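PDB 3G3Z: transcriptional regulator, MarR family from Neisseria meningitidis serogroup B, which probably binds DNA and regulates transcription, as expected of a MarR-family factor that pairs into a dimer. Local coordinates for residues 122-125 against 126-130. Sequence-based numbering, arbitrary orientation.
Sequences TTRL and FADLD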
loop_
_atom_site.group_PDB
_atom_site.type_symbol
_atom_site.label_atom_id
_atom_site.label_comp_id
_atom_site.label_asym_id
_atom_site.label_seq_id
_atom_site.Cartn_x
_atom_site.Cartn_y
_atom_site.Cartn_z
ATOM N N THR A 122 5.545 -18.494 -1.208
ATOM C CA THR A 122 5.888 -17.144 -1.669
ATOM C C THR A 122 5.580 -16.981 -3.165
ATOM O O THR A 122 5.012 -15.971 -3.586
ATOM C CB THR A 122 7.374 -16.816 -1.397
ATOM O OG1 THR A 122 7.626 -16.863 0.014
ATOM C CG2 THR A 122 7.729 -15.430 -1.919
ATOM N N THR A 123 5.949 -17.987 -3.952
ATOM C CA THR A 123 5.605 -18.052 -5.376
ATOM C C THR A 123 4.093 -18.023 -5.564
ATOM O O THR A 123 3.583 -17.381 -6.484
ATOM C CB THR A 123 6.118 -19.353 -5.988
ATOM O OG1 THR A 123 7.534 -19.449 -5.786
ATOM C CG2 THR A 123 5.794 -19.436 -7.476
ATOM N N ARG A 124 3.379 -18.736 -4.700
ATOM C CA ARG A 124 1.926 -18.802 -4.809
ATOM C C ARG A 124 1.313 -17.432 -4.530
ATOM O O ARG A 124 0.398 -16.980 -5.246
ATOM C CB ARG A 124 1.351 -19.864 -3.879
ATOM C CG ARG A 124 -0.144 -19.950 -3.926
ATOM C CD ARG A 124 -0.628 -21.118 -3.140
ATOM N NE ARG A 124 -0.568 -20.876 -1.703
ATOM C CZ ARG A 124 -0.689 -21.833 -0.789
ATOM N NH1 ARG A 124 -0.854 -23.095 -1.154
ATOM N NH2 ARG A 124 -0.636 -21.532 0.497
ATOM N N LEU A 125 1.828 -16.765 -3.501
ATOM C CA LEU A 125 1.351 -15.429 -3.172
ATOM C C LEU A 125 1.615 -14.460 -4.319
ATOM O O LEU A 125 0.741 -13.679 -4.683
ATOM C CB LEU A 125 1.976 -14.923 -1.869
ATOM C CG LEU A 125 1.513 -13.527 -1.420
ATOM C CD1 LEU A 125 0.133 -13.578 -0.759
ATOM C CD2 LEU A 125 2.524 -12.923 -0.487
ATOM N N PHE A 126 2.804 -14.540 -4.912
ATOM C CA PHE A 126 3.192 -13.618 -5.987
ATOM C C PHE A 126 2.319 -13.789 -7.227
ATOM O O PHE A 126 1.900 -12.803 -7.835
ATOM C CB PHE A 126 4.667 -13.797 -6.372
ATOM C CG PHE A 126 5.650 -13.305 -5.333
ATOM C CD1 PHE A 126 5.229 -12.561 -4.235
ATOM C CD2 PHE A 126 7.008 -13.571 -5.476
ATOM C CE1 PHE A 126 6.140 -12.103 -3.287
ATOM C CE2 PHE A 126 7.928 -13.116 -4.535
ATOM C CZ PHE A 126 7.495 -12.382 -3.437
ATOM N N ALA A 127 2.056 -15.046 -7.588
ATOM C CA ALA A 127 1.241 -15.385 -8.755
ATOM C C ALA A 127 -0.202 -14.945 -8.569
ATOM O O ALA A 127 -0.830 -14.446 -9.506
ATOM C CB ALA A 127 1.316 -16.889 -9.045
ATOM N N ASP A 128 -0.724 -15.125 -7.358
ATOM C CA ASP A 128 -2.084 -14.697 -7.051
ATOM C C ASP A 128 -2.215 -13.171 -7.074
ATOM O O ASP A 128 -3.209 -12.640 -7.568
ATOM C CB ASP A 128 -2.539 -15.262 -5.713
ATOM C CG ASP A 128 -2.875 -16.743 -5.784
ATOM O OD1 ASP A 128 -2.984 -17.297 -6.900
ATOM O OD2 ASP A 128 -3.033 -17.361 -4.711
ATOM N N LEU A 129 -1.206 -12.481 -6.552
ATOM C CA LEU A 129 -1.185 -11.020 -6.568
ATOM C C LEU A 129 -1.024 -10.513 -7.994
ATOM O O LEU A 129 -1.683 -9.553 -8.391
ATOM C CB LEU A 129 -0.064 -10.464 -5.680
ATOM C CG LEU A 129 -0.171 -10.632 -4.157
ATOM C CD1 LEU A 129 1.160 -10.261 -3.483
ATOM C CD2 LEU A 129 -1.331 -9.804 -3.570
ATOM N N ASP A 130 -0.152 -11.167 -8.761
ATOM C CA ASP A 130 0.023 -10.827 -10.168
ATOM C C ASP A 130 -1.288 -10.920 -10.932
ATOM O O ASP A 130 -1.633 -10.014 -11.700
ATOM C CB ASP A 130 1.078 -11.724 -10.819
ATOM C CG ASP A 130 2.487 -11.374 -10.383
ATOM O OD1 ASP A 130 2.659 -10.349 -9.684
ATOM O OD2 ASP A 130 3.426 -12.113 -10.745
#
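Phe126 lays its ring back along the helix against Thr122, one turn earlier. Starting at Phe126 CB, 3.6 Å from Thr122 O, the side chain turns at chi1 -71°, CG anti to its own carbonyl carbon, which sends the ring toward the preceding turn. Phe126 CG then sits 3.3 Å from Thr122 O; that oxygen lies over one ring face, offset toward the rim, while also accepting the 2.9 Å hydrogen bond from Phe126 N. Phe126 CD1 and CD2 also lie under that oxygen, slightly farther off than CG. Farther out the methyl takes over: Thr122 CG2 makes a CH-pi contact over the face, 3.8 Å from the Phe126 ring centroid, and comes nearest at CZ. Thr122 OG1 is hydrogen-bonded to Gly118 O.

Next along, Leu125 CG meets Leu129 CD1 at 3.9 Å. Arg124 and Asp128 run side by side with nearly parallel end groups, yet Arg124 NE stays 5.2 Å from Asp128 OD2; Arg124 NH2 instead forms a salt bridge with Asp128 OD2 of the second subunit, and Asp128 OD1 with Arg121 NH2 of the second subunit.

All this belongs to helix 119-142, near its start, where Thr122 packs on Phe114 and Phe117 of helix 93-117 and Leu125 meets Leu125 of the second subunit across the helical dimer interface.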